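Local coordinates for Thiol:disulfide interchange protein DsbC (Haemophilus influenzae, PDB 1T3B) that probably forms and isomerises disulfide bonds in periplasmic proteins, passing on its own redox-active disulfide and becoming reduced in the process, at residues D69-Y74 with T91-I96; L103-L108 with F147-A152; L121-A126 with L173-G178; E191-Y196 with A200-A205. All coordinates share one frame; numbering follows the deposited sequence.

All four contacts involve the thioredoxin-like part of the chain. Contacts 1 and 3 are buried, with centres about 8 Å apart. Contact 1 sets helix 63-72 on strand 88-94, leucine methyls against threonine and phenylalanine; contact 3 sets helix 166-177 on the end of the neighbouring strand 116-122 and the residue after it, a phenylalanine ring and a leucine pair meeting the helix. Contacts 2 and 4 lie farther out and are partly buried. Contact 2 pairs two helices and has the more polar chemistry, an imidazole edge beside an amide oxygen. Contact 4 is aliphatic again but local, folding a loop onto the helix that follows it. Contacts 2 and 4 touch through Tyr196.

Contact 1 of 4, residues D69-Y74 with T91-I96; sequences DKLNSY and TVFMDI
Leu71 pushes both of its methyl branches against the side chain of Thr91, the two meeting tip to tip. Leu71 CD2 lies 3.7 Å from Thr91 OG1, while Leu71 CD1 stands 4.1 Å from Thr91 CG2, so one branch faces the hydroxyl and the other the methyl. The ring of Phe93 is approached obliquely, Leu71 CD1 lying 4.2 Å from Phe93 CE1. With its CG anti to the backbone N (chi1 173°), Leu71 extends from the helix toward the strand and bridges two residues whose side chains emerge on one side of it.

Threonine suits this place because its methyl joins the apolar packing while its hydroxyl still finds a polar partner: Thr91 OG1 accepts a hydrogen bond from NH2 of Arg119, on strand 116-122. That same nitrogen is also hydrogen-bonded to Asn72 OD1, which ties the end of the helix to the sheet through a polar link beside the leucine. The Phe93 ring lies near, without touching, the Cys98-Cys101 disulfide.

Around this patch, Leu121 of strand 116-122 touches Leu71, Thr91 and Phe93, and Leu173 of helix 166-177 packs on Leu71. Helix 63-72 is thereby fixed beside two central strands of the thioredoxin-fold sheet, with helix 166-177 as its neighbour.

Contact 2 of 4, residues L103-L108 with F147-A152; sequences LLHQQL and FALNEA
His105 points the edge of its imidazole at helix 145-153 and meets two consecutive residues there. Its CE1 lies 3.2 Å from Asn150 OD1, and its NE2 is 3.5 Å from that same Asn150 OD1. The two side chains cross at about a right angle: OD1 lies in the plane of the ring, at its edge, and the amide plane is turned 82° from that of the imidazole. The strongest polar partner of both groups is the hydroxyl of Tyr81, on strand 79-81. Its OH is hydrogen-bonded to His105 NE2 and to Asn150 OD1 and so fixes the two side chains together, while its ring meets the imidazole nearly perpendicularly. Leu149 slides past the histidine in the opposite direction, bringing CD2 to 3.9 Å from His105 NE2 and 4.1 Å from His105 CD2. Histidine suits the place because its ring offers a nitrogen for the Tyr81 hydroxyl and a carbon edge for Leu149.

Having CG anti to the backbone N (chi1 -163°) carries the ring off the last turn of helix 99-105. This is the helix that begins at the redox-active Cys98-Cys101 disulfide of the thioredoxin fold; helix 145-153 belongs to the helical segment inserted between strands 116-122 and 184-186.

Farther out, behind Leu149, Ile139 of helix 131-141 joins Ile79 and Tyr120 of the sheet in enclosing the aliphatic branches.

Contact 3 of 4, residues L121-A126 with L173-G178; sequences LAFPRA and LGIQFG
The backbones of Phe123 and Gly174 approach to 7.1 Å between CA atoms, where the chain leaving strand 116-122 passes helix 166-177. In this thioredoxin fold the strand is one of the inner members of the sheet, and the helix packs against its end.

Phe123 makes the main contact with one corner of its ring. Phe123 CE1 lies 4.1 Å from Gly174 CA, an oblique approach. The next residue meets the ring at its edge, near its plane, with Ile175 N 4.2 Å from Phe123 CE1; the side-chain contact is looser, Ile175 CG1 standing 4.5 Å from Phe123 CE1. Glycine suits position 174 because it offers a bare CA, letting a large aromatic ring come close to the helix backbone. CG of Phe123 is anti to the backbone N (chi1 -167°), which swings the ring away from the strand line and up to the helix. Tyr171, one turn earlier in the helix, stacks on the Phe123 ring, while Phe93 and Thr182, the latter in the loop before strand 184-186, also touch it.

Beyond the contact the helix closes in a Schellman motif at Gly178, whose positive phi of 92° is a conformation glycine adopts easily.

A second, purely aliphatic touch lies nearer the middle of the sheet: Leu121, still on the strand, sets its CD1 4.2 Å from CD2 of Leu173.

Contact 4 of 4, residues E191-Y196 with A200-A205; sequences ELIGGY and ADLLRA
The loop that leads from strand 184-186 of the thioredoxin-like sheet to the C-terminal helix 199-208 folds back on that helix, through its residues 191-196. Ile193 does the work. Ile193 CA is 7.9 Å from Ala205 CA, the closest approach of the two backbones. The terminal methyl of the isoleucine is the atom that touches the helix: Ile193 CD1 stands 3.9 Å from Ala205 CB and 4.2 Å from Leu202 CD1. Leu202 and Ala205 are three residues apart and so face the loop from the same side of the helix, one methyl tip meeting two different helical positions.

The residue types fit this geometry. Ala205 is small, so the isoleucine can come close to the helix surface, whereas Leu202 is long enough for its end to come nearer the loop than its start does, its side chain crossing that of Ile193 at an oblique angle. With CG of Leu202 anti to the backbone N (chi1 173°), its branches also extend toward the interior, where Tyr111 and Ile116 receive them.

Past Ile193 the loop runs through two glycines; Gly195, at phi 136°, has a backbone shape that favours glycine. Tyr196 then turns toward helix 99-105, touching Leu103 and Leu104, with its OH hydrogen-bonded to Gln107 NE2. Backbone hydrogen bonding of Ile193 with Ile185 pairs the loop with strand 184-186, resembling the final beta hairpin that precedes the C-terminal helix in thioredoxin folds.

Contact 1 of 4, residues D69-Y74 with T91-I96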
loop_
_atom_site.group_PDB
_atom_site.type_symbol
_atom_site.label_atom_id
_atom_site.label_comp_id
_atom_site.label_asym_id
_atom_site.label_seq_id
_atom_site.Cartn_x
_atom_site.Cartn_y
_atom_site.Cartn_z
ATOM N N ASP A 69 -17.081 12.287 6.857
ATOM C CA ASP A 69 -18.070 12.198 7.927
ATOM C C ASP A 69 -17.345 12.419 9.251
ATOM O O ASP A 69 -17.839 13.118 10.134
ATOM C CB ASP A 69 -18.753 10.821 7.952
ATOM C CG ASP A 69 -19.463 10.485 6.649
ATOM O OD1 ASP A 69 -19.822 11.415 5.892
ATOM O OD2 ASP A 69 -19.677 9.278 6.393
ATOM N N LYS A 70 -16.174 11.804 9.378
ATOM C CA LYS A 70 -15.339 11.926 10.573
ATOM C C LYS A 70 -15.126 13.414 10.852
ATOM O O LYS A 70 -15.417 13.898 11.941
ATOM C CB LYS A 70 -13.995 11.231 10.321
ATOM C CG LYS A 70 -12.921 11.435 11.370
ATOM C CD LYS A 70 -13.144 10.578 12.585
ATOM C CE LYS A 70 -11.832 10.338 13.313
ATOM N NZ LYS A 70 -10.763 9.838 12.395
ATOM N N LEU A 71 -14.624 14.132 9.852
ATOM C CA LEU A 71 -14.376 15.565 9.960
ATOM C C LEU A 71 -15.656 16.293 10.362
ATOM O O LEU A 71 -15.748 16.852 11.453
ATOM C CB LEU A 71 -13.851 16.097 8.625
ATOM C CG LEU A 71 -13.676 17.601 8.469
ATOM C CD1 LEU A 71 -12.514 17.904 7.543
ATOM C CD2 LEU A 71 -14.936 18.180 7.919
ATOM N N ASN A 72 -16.651 16.278 9.485
ATOM C CA ASN A 72 -17.912 16.924 9.779
ATOM C C ASN A 72 -18.346 16.647 11.203
ATOM O O ASN A 72 -18.834 17.530 11.894
ATOM C CB ASN A 72 -18.986 16.437 8.821
ATOM C CG ASN A 72 -18.948 17.167 7.519
ATOM O OD1 ASN A 72 -18.297 18.195 7.415
ATOM N ND2 ASN A 72 -19.657 16.661 6.517
ATOM N N SER A 73 -18.150 15.422 11.657
ATOM C CA SER A 73 -18.555 15.072 13.010
ATOM C C SER A 73 -17.912 15.956 14.082
ATOM O O SER A 73 -18.186 15.787 15.260
ATOM C CB SER A 73 -18.213 13.609 13.298
ATOM O OG SER A 73 -16.890 13.484 13.786
ATOM N N TYR A 74 -17.061 16.891 13.671
ATOM C CA TYR A 74 -16.363 17.780 14.605
ATOM C C TYR A 74 -16.916 19.191 14.566
ATOM O O TYR A 74 -16.463 20.072 15.290
ATOM C CB TYR A 74 -14.861 17.811 14.289
ATOM C CG TYR A 74 -14.152 16.505 14.564
ATOM C CD1 TYR A 74 -14.563 15.679 15.608
ATOM C CD2 TYR A 74 -13.051 16.115 13.815
ATOM C CE1 TYR A 74 -13.891 14.496 15.905
ATOM C CE2 TYR A 74 -12.366 14.928 14.104
ATOM C CZ TYR A 74 -12.793 14.123 15.153
ATOM O OH TYR A 74 -12.115 12.956 15.454
ATOM N N THR A 91 -13.758 23.500 5.008
ATOM C CA THR A 91 -13.049 23.367 6.277
ATOM C C THR A 91 -11.555 23.568 6.021
ATOM O O THR A 91 -10.965 22.905 5.173
ATOM C CB THR A 91 -13.245 21.989 6.891
ATOM O OG1 THR A 91 -14.641 21.707 7.012
ATOM C CG2 THR A 91 -12.621 21.949 8.270
ATOM N N VAL A 92 -10.945 24.471 6.778
ATOM C CA VAL A 92 -9.536 24.805 6.614
ATOM C C VAL A 92 -8.708 24.391 7.808
ATOM O O VAL A 92 -9.096 24.661 8.942
ATOM C CB VAL A 92 -9.380 26.321 6.437
ATOM C CG1 VAL A 92 -7.934 26.711 6.359
ATOM C CG2 VAL A 92 -10.123 26.761 5.225
ATOM N N PHE A 93 -7.581 23.722 7.561
ATOM C CA PHE A 93 -6.687 23.339 8.651
ATOM C C PHE A 93 -5.717 24.491 8.762
ATOM O O PHE A 93 -5.025 24.846 7.818
ATOM C CB PHE A 93 -5.966 22.030 8.361
ATOM C CG PHE A 93 -6.837 20.819 8.522
ATOM C CD1 PHE A 93 -7.673 20.403 7.493
ATOM C CD2 PHE A 93 -6.845 20.107 9.717
ATOM C CE1 PHE A 93 -8.503 19.293 7.655
ATOM C CE2 PHE A 93 -7.667 19.005 9.886
ATOM C CZ PHE A 93 -8.498 18.597 8.854
ATOM N N MET A 94 -5.664 25.088 9.934
ATOM C CA MET A 94 -4.853 26.263 10.086
ATOM C C MET A 94 -3.920 26.250 11.282
ATOM O O MET A 94 -4.131 25.513 12.237
ATOM C CB MET A 94 -5.818 27.441 10.131
ATOM C CG MET A 94 -5.222 28.751 10.476
ATOM S SD MET A 94 -6.259 29.507 11.726
ATOM C CE MET A 94 -5.621 28.760 13.179
ATOM N N ASP A 95 -2.867 27.057 11.198
ATOM C CA ASP A 95 -1.883 27.182 12.264
ATOM C C ASP A 95 -1.743 28.677 12.539
ATOM O O ASP A 95 -1.813 29.487 11.622
ATOM C CB ASP A 95 -0.545 26.585 11.827
ATOM C CG ASP A 95 0.432 26.446 12.976
ATOM O OD1 ASP A 95 0.674 27.462 13.670
ATOM O OD2 ASP A 95 0.954 25.328 13.186
ATOM N N ILE A 96 -1.535 29.046 13.793
ATOM C CA ILE A 96 -1.460 30.454 14.155
ATOM C C ILE A 96 -0.148 31.137 13.853
ATOM O O ILE A 96 -0.052 32.365 13.884
ATOM C CB ILE A 96 -1.800 30.650 15.645
ATOM C CG1 ILE A 96 -0.921 29.748 16.504
ATOM C CG2 ILE A 96 -3.250 30.327 15.882
ATOM C CD1 ILE A 96 -1.162 29.892 17.960
#

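Contact 2 of 4, residues L103-L108 with F147-A152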
loop_
_atom_site.group_PDB
_atom_site.type_symbol
_atom_site.label_atom_id
_atom_site.label_comp_id
_atom_site.label_asym_id
_atom_site.label_seq_id
_atom_site.Cartn_x
_atom_site.Cartn_y
_atom_site.Cartn_z
ATOM N N LEU A 103 -2.979 35.399 6.247
ATOM C CA LEU A 103 -3.497 36.102 5.077
ATOM C C LEU A 103 -4.902 35.628 4.734
ATOM O O LEU A 103 -5.799 36.435 4.525
ATOM C CB LEU A 103 -2.568 35.877 3.882
ATOM C CG LEU A 103 -2.871 36.686 2.617
ATOM C CD1 LEU A 103 -2.702 38.160 2.931
ATOM C CD2 LEU A 103 -1.936 36.270 1.482
ATOM N N LEU A 104 -5.087 34.317 4.674
ATOM C CA LEU A 104 -6.394 33.755 4.383
ATOM C C LEU A 104 -7.418 34.319 5.367
ATOM O O LEU A 104 -8.536 34.659 5.004
ATOM C CB LEU A 104 -6.314 32.224 4.466
ATOM C CG LEU A 104 -7.428 31.267 4.920
ATOM C CD1 LEU A 104 -8.813 31.739 4.544
ATOM C CD2 LEU A 104 -7.149 29.923 4.276
ATOM N N HIS A 105 -7.010 34.445 6.619
ATOM C CA HIS A 105 -7.885 34.954 7.658
ATOM C C HIS A 105 -8.268 36.415 7.435
ATOM O O HIS A 105 -9.415 36.810 7.659
ATOM C CB HIS A 105 -7.209 34.791 9.016
ATOM C CG HIS A 105 -8.153 34.890 10.171
ATOM N ND1 HIS A 105 -8.712 36.081 10.579
ATOM C CD2 HIS A 105 -8.663 33.937 10.986
ATOM C CE1 HIS A 105 -9.524 35.858 11.594
ATOM N NE2 HIS A 105 -9.511 34.565 11.860
ATOM N N GLN A 106 -7.310 37.220 6.988
ATOM C CA GLN A 106 -7.579 38.627 6.743
ATOM C C GLN A 106 -8.586 38.829 5.631
ATOM O O GLN A 106 -8.928 39.954 5.309
ATOM C CB GLN A 106 -6.298 39.362 6.374
ATOM C CG GLN A 106 -5.331 39.530 7.516
ATOM C CD GLN A 106 -4.169 40.429 7.154
ATOM O OE1 GLN A 106 -3.384 40.116 6.266
ATOM N NE2 GLN A 106 -4.060 41.560 7.840
ATOM N N GLN A 107 -9.068 37.742 5.049
ATOM C CA GLN A 107 -10.012 37.850 3.951
ATOM C C GLN A 107 -11.292 37.068 4.145
ATOM O O GLN A 107 -11.970 36.738 3.172
ATOM C CB GLN A 107 -9.337 37.401 2.662
ATOM C CG GLN A 107 -8.070 38.178 2.373
ATOM C CD GLN A 107 -7.267 37.603 1.242
ATOM O OE1 GLN A 107 -7.788 37.392 0.158
ATOM N NE2 GLN A 107 -5.987 37.356 1.484
ATOM N N LEU A 108 -11.629 36.772 5.394
ATOM C CA LEU A 108 -12.854 36.041 5.653
ATOM C C LEU A 108 -14.014 36.816 5.038
ATOM O O LEU A 108 -14.940 36.226 4.479
ATOM C CB LEU A 108 -13.089 35.869 7.161
ATOM C CG LEU A 108 -12.453 34.707 7.927
ATOM C CD1 LEU A 108 -12.438 33.474 7.059
ATOM C CD2 LEU A 108 -11.070 35.056 8.342
ATOM N N PHE A 147 -13.560 35.054 18.983
ATOM C CA PHE A 147 -12.889 36.187 19.590
ATOM C C PHE A 147 -11.469 35.787 19.897
ATOM O O PHE A 147 -10.533 36.515 19.590
ATOM C CB PHE A 147 -13.589 36.607 20.887
ATOM C CG PHE A 147 -13.017 37.842 21.516
ATOM C CD1 PHE A 147 -13.511 39.099 21.183
ATOM C CD2 PHE A 147 -11.978 37.748 22.437
ATOM C CE1 PHE A 147 -12.978 40.247 21.763
ATOM C CE2 PHE A 147 -11.433 38.884 23.023
ATOM C CZ PHE A 147 -11.931 40.137 22.689
ATOM N N ALA A 148 -11.317 34.620 20.507
ATOM C CA ALA A 148 -10.004 34.115 20.872
ATOM C C ALA A 148 -9.088 34.035 19.667
ATOM O O ALA A 148 -7.937 34.466 19.730
ATOM C CB ALA A 148 -10.134 32.755 21.506
ATOM N N LEU A 149 -9.615 33.484 18.575
ATOM C CA LEU A 149 -8.867 33.332 17.337
ATOM C C LEU A 149 -8.644 34.665 16.653
ATOM O O LEU A 149 -7.537 34.949 16.203
ATOM C CB LEU A 149 -9.588 32.382 16.366
ATOM C CG LEU A 149 -8.899 32.180 15.001
ATOM C CD1 LEU A 149 -7.560 31.502 15.254
ATOM C CD2 LEU A 149 -9.764 31.352 14.038
ATOM N N ASN A 150 -9.692 35.478 16.561
ATOM C CA ASN A 150 -9.538 36.773 15.922
ATOM C C ASN A 150 -8.396 37.525 16.583
ATOM O O ASN A 150 -7.575 38.147 15.900
ATOM C CB ASN A 150 -10.830 37.590 15.991
ATOM C CG ASN A 150 -11.881 37.110 15.002
ATOM O OD1 ASN A 150 -11.568 36.497 13.982
ATOM N ND2 ASN A 150 -13.134 37.405 15.291
ATOM N N GLU A 151 -8.324 37.433 17.910
ATOM C CA GLU A 151 -7.273 38.097 18.676
ATOM C C GLU A 151 -5.896 37.468 18.515
ATOM O O GLU A 151 -4.892 38.167 18.466
ATOM C CB GLU A 151 -7.664 38.152 20.146
ATOM C CG GLU A 151 -8.739 39.196 20.415
ATOM C CD GLU A 151 -8.231 40.620 20.223
ATOM O OE1 GLU A 151 -7.394 41.068 21.035
ATOM O OE2 GLU A 151 -8.666 41.290 19.259
ATOM N N ALA A 152 -5.840 36.148 18.440
ATOM C CA ALA A 152 -4.570 35.473 18.238
ATOM C C ALA A 152 -3.984 35.931 16.904
ATOM O O ALA A 152 -2.772 36.124 16.762
ATOM C CB ALA A 152 -4.774 33.974 18.218
#

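Contact 3 of 4, residues L121-A126 with L173-G178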
loop_
_atom_site.group_PDB
_atom_site.type_symbol
_atom_site.label_atom_id
_atom_site.label_comp_id
_atom_site.label_asym_id
_atom_site.label_seq_id
_atom_site.Cartn_x
_atom_site.Cartn_y
_atom_site.Cartn_z
ATOM N N LEU A 121 -10.255 24.191 11.691
ATOM C CA LEU A 121 -9.862 23.037 12.468
ATOM C C LEU A 121 -8.417 23.403 12.762
ATOM O O LEU A 121 -7.803 24.144 12.005
ATOM C CB LEU A 121 -9.927 21.772 11.622
ATOM C CG LEU A 121 -11.315 21.157 11.536
ATOM C CD1 LEU A 121 -11.311 19.970 10.636
ATOM C CD2 LEU A 121 -11.741 20.748 12.927
ATOM N N ALA A 122 -7.866 22.898 13.852
ATOM C CA ALA A 122 -6.498 23.237 14.181
ATOM C C ALA A 122 -5.505 22.255 13.593
ATOM O O ALA A 122 -5.784 21.066 13.436
ATOM C CB ALA A 122 -6.315 23.304 15.691
ATOM N N PHE A 123 -4.331 22.767 13.269
ATOM C CA PHE A 123 -3.297 21.920 12.749
ATOM C C PHE A 123 -1.944 22.418 13.206
ATOM O O PHE A 123 -1.225 23.054 12.440
ATOM C CB PHE A 123 -3.334 21.869 11.224
ATOM C CG PHE A 123 -2.493 20.768 10.649
ATOM C CD1 PHE A 123 -2.973 19.461 10.596
ATOM C CD2 PHE A 123 -1.189 21.018 10.232
ATOM C CE1 PHE A 123 -2.172 18.427 10.141
ATOM C CE2 PHE A 123 -0.378 19.986 9.776
ATOM C CZ PHE A 123 -0.872 18.691 9.734
ATOM N N PRO A 124 -1.593 22.178 14.480
ATOM C CA PRO A 124 -0.285 22.631 14.970
ATOM C C PRO A 124 0.849 21.787 14.372
ATOM O O PRO A 124 1.107 20.651 14.786
ATOM C CB PRO A 124 -0.410 22.505 16.492
ATOM C CG PRO A 124 -1.480 21.497 16.685
ATOM C CD PRO A 124 -2.472 21.815 15.602
ATOM N N ARG A 125 1.516 22.374 13.383
ATOM C CA ARG A 125 2.602 21.732 12.648
ATOM C C ARG A 125 3.781 21.242 13.487
ATOM O O ARG A 125 4.155 20.074 13.399
ATOM C CB ARG A 125 3.092 22.680 11.548
ATOM C CG ARG A 125 2.041 22.961 10.488
ATOM C CD ARG A 125 2.475 24.063 9.539
ATOM N NE ARG A 125 2.803 25.302 10.233
ATOM C CZ ARG A 125 3.134 26.434 9.623
ATOM N NH1 ARG A 125 3.175 26.479 8.302
ATOM N NH2 ARG A 125 3.434 27.514 10.331
ATOM N N ALA A 126 4.369 22.132 14.287
ATOM C CA ALA A 126 5.504 21.781 15.141
ATOM C C ALA A 126 5.051 20.897 16.311
ATOM O O ALA A 126 5.421 21.126 17.470
ATOM C CB ALA A 126 6.184 23.059 15.661
ATOM N N LEU A 173 -6.581 13.981 12.430
ATOM C CA LEU A 173 -7.549 13.871 11.333
ATOM C C LEU A 173 -6.993 14.520 10.085
ATOM O O LEU A 173 -7.338 14.136 8.969
ATOM C CB LEU A 173 -8.881 14.552 11.682
ATOM C CG LEU A 173 -9.841 14.834 10.511
ATOM C CD1 LEU A 173 -10.451 13.534 10.018
ATOM C CD2 LEU A 173 -10.944 15.790 10.940
ATOM N N GLY A 174 -6.134 15.515 10.279
ATOM C CA GLY A 174 -5.537 16.218 9.157
ATOM C C GLY A 174 -4.562 15.326 8.425
ATOM O O GLY A 174 -4.528 15.284 7.189
ATOM N N ILE A 175 -3.760 14.602 9.191
ATOM C CA ILE A 175 -2.801 13.699 8.589
ATOM C C ILE A 175 -3.541 12.668 7.755
ATOM O O ILE A 175 -3.160 12.402 6.619
ATOM C CB ILE A 175 -1.931 13.027 9.652
ATOM C CG1 ILE A 175 -1.117 14.109 10.368
ATOM C CG2 ILE A 175 -1.009 12.007 9.011
ATOM C CD1 ILE A 175 -0.119 13.583 11.360
ATOM N N GLN A 176 -4.612 12.108 8.306
ATOM C CA GLN A 176 -5.410 11.132 7.575
ATOM C C GLN A 176 -5.777 11.700 6.212
ATOM O O GLN A 176 -5.784 10.991 5.206
ATOM C CB GLN A 176 -6.693 10.806 8.332
ATOM C CG GLN A 176 -6.497 9.997 9.598
ATOM C CD GLN A 176 -7.824 9.576 10.210
ATOM O OE1 GLN A 176 -8.682 9.030 9.517
ATOM N NE2 GLN A 176 -7.999 9.829 11.510
ATOM N N PHE A 177 -6.085 12.989 6.185
ATOM C CA PHE A 177 -6.443 13.651 4.942
ATOM C C PHE A 177 -5.215 13.915 4.075
ATOM O O PHE A 177 -5.330 14.182 2.880
ATOM C CB PHE A 177 -7.156 14.970 5.241
ATOM C CG PHE A 177 -8.649 14.851 5.301
ATOM C CD1 PHE A 177 -9.394 14.782 4.130
ATOM C CD2 PHE A 177 -9.305 14.771 6.520
ATOM C CE1 PHE A 177 -10.774 14.634 4.174
ATOM C CE2 PHE A 177 -10.688 14.622 6.578
ATOM C CZ PHE A 177 -11.425 14.552 5.406
ATOM N N GLY A 178 -4.035 13.839 4.677
ATOM C CA GLY A 178 -2.820 14.095 3.930
ATOM C C GLY A 178 -2.383 15.545 4.009
ATOM O O GLY A 178 -1.726 16.046 3.104
#

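Contact 4 of 4, residues E191-Y196 with A200-A205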
loop_
_atom_site.group_PDB
_atom_site.type_symbol
_atom_site.label_atom_id
_atom_site.label_comp_id
_atom_site.label_asym_id
_atom_site.label_seq_id
_atom_site.Cartn_x
_atom_site.Cartn_y
_atom_site.Cartn_z
ATOM N N GLU A 191 -13.058 16.539 -0.835
ATOM C CA GLU A 191 -11.830 16.760 -1.603
ATOM C C GLU A 191 -10.685 17.348 -0.789
ATOM O O GLU A 191 -10.608 17.138 0.413
ATOM C CB GLU A 191 -12.101 17.624 -2.836
ATOM C CG GLU A 191 -11.135 17.337 -3.981
ATOM C CD GLU A 191 -11.424 18.149 -5.243
ATOM O OE1 GLU A 191 -11.184 19.377 -5.227
ATOM O OE2 GLU A 191 -11.893 17.562 -6.252
ATOM N N LEU A 192 -9.787 18.072 -1.441
ATOM C CA LEU A 192 -8.647 18.633 -0.737
ATOM C C LEU A 192 -7.743 19.473 -1.616
ATOM O O LEU A 192 -6.854 18.948 -2.279
ATOM C CB LEU A 192 -7.825 17.503 -0.136
ATOM C CG LEU A 192 -6.431 17.872 0.368
ATOM C CD1 LEU A 192 -6.520 18.975 1.418
ATOM C CD2 LEU A 192 -5.765 16.629 0.944
ATOM N N ILE A 193 -7.962 20.779 -1.618
ATOM C CA ILE A 193 -7.136 21.669 -2.418
ATOM C C ILE A 193 -6.054 22.237 -1.517
ATOM O O ILE A 193 -5.620 23.377 -1.705
ATOM C CB ILE A 193 -7.935 22.842 -2.955
ATOM C CG1 ILE A 193 -9.403 22.449 -3.084
ATOM C CG2 ILE A 193 -7.346 23.282 -4.285
ATOM C CD1 ILE A 193 -10.322 23.637 -3.253
ATOM N N GLY A 194 -5.643 21.440 -0.530
ATOM C CA GLY A 194 -4.625 21.862 0.418
ATOM C C GLY A 194 -3.625 22.877 -0.107
ATOM O O GLY A 194 -2.881 22.598 -1.049
ATOM N N GLY A 195 -3.607 24.053 0.511
ATOM C CA GLY A 195 -2.700 25.108 0.107
ATOM C C GLY A 195 -3.465 26.408 0.088
ATOM O O GLY A 195 -4.679 26.395 0.012
ATOM N N TYR A 196 -2.784 27.538 0.163
ATOM C CA TYR A 196 -3.502 28.798 0.142
ATOM C C TYR A 196 -4.120 29.046 -1.217
ATOM O O TYR A 196 -3.553 28.687 -2.249
ATOM C CB TYR A 196 -2.574 29.957 0.490
ATOM C CG TYR A 196 -3.212 31.324 0.340
ATOM C CD1 TYR A 196 -4.392 31.649 1.011
ATOM C CD2 TYR A 196 -2.620 32.302 -0.455
ATOM C CE1 TYR A 196 -4.962 32.919 0.895
ATOM C CE2 TYR A 196 -3.180 33.571 -0.577
ATOM C CZ TYR A 196 -4.349 33.877 0.098
ATOM O OH TYR A 196 -4.893 35.143 -0.017
ATOM N N ALA A 200 -11.404 34.532 -4.813
ATOM C CA ALA A 200 -11.793 34.166 -6.174
ATOM C C ALA A 200 -11.380 32.741 -6.530
ATOM O O ALA A 200 -12.230 31.868 -6.732
ATOM C CB ALA A 200 -11.183 35.141 -7.165
ATOM N N ASP A 201 -10.069 32.512 -6.597
ATOM C CA ASP A 201 -9.529 31.200 -6.938
ATOM C C ASP A 201 -10.197 30.088 -6.134
ATOM O O ASP A 201 -10.563 29.053 -6.691
ATOM C CB ASP A 201 -8.016 31.178 -6.711
ATOM C CG ASP A 201 -7.292 32.211 -7.542
ATOM O OD1 ASP A 201 -7.623 33.410 -7.435
ATOM O OD2 ASP A 201 -6.389 31.829 -8.308
ATOM N N LEU A 202 -10.368 30.296 -4.831
ATOM C CA LEU A 202 -10.999 29.275 -4.010
ATOM C C LEU A 202 -12.404 28.972 -4.524
ATOM O O LEU A 202 -12.875 27.840 -4.431
ATOM C CB LEU A 202 -11.066 29.720 -2.546
ATOM C CG LEU A 202 -11.875 28.786 -1.635
ATOM C CD1 LEU A 202 -11.302 27.382 -1.671
ATOM C CD2 LEU A 202 -11.864 29.309 -0.217
ATOM N N LEU A 203 -13.070 29.983 -5.076
ATOM C CA LEU A 203 -14.425 29.810 -5.595
ATOM C C LEU A 203 -14.436 28.867 -6.805
ATOM O O LEU A 203 -15.092 27.821 -6.780
ATOM C CB LEU A 203 -15.020 31.170 -5.975
ATOM C CG LEU A 203 -16.476 31.181 -6.447
ATOM C CD1 LEU A 203 -17.392 30.685 -5.329
ATOM C CD2 LEU A 203 -16.854 32.596 -6.881
ATOM N N ARG A 204 -13.711 29.240 -7.859
ATOM C CA ARG A 204 -13.636 28.407 -9.055
ATOM C C ARG A 204 -13.322 26.968 -8.668
ATOM O O ARG A 204 -14.122 26.065 -8.904
ATOM C CB ARG A 204 -12.551 28.916 -9.990
ATOM C CG ARG A 204 -12.840 30.268 -10.598
ATOM C CD ARG A 204 -11.589 30.793 -11.256
ATOM N NE ARG A 204 -11.174 32.078 -10.704
ATOM C CZ ARG A 204 -9.903 32.463 -10.609
ATOM N NH1 ARG A 204 -8.934 31.652 -11.019
ATOM N NH2 ARG A 204 -9.595 33.661 -10.122
ATOM N N ALA A 205 -12.155 26.766 -8.069
ATOM C CA ALA A 205 -11.728 25.440 -7.640
ATOM C C ALA A 205 -12.889 24.614 -7.088
ATOM O O ALA A 205 -12.957 23.397 -7.280
ATOM C CB ALA A 205 -10.636 25.574 -6.588
#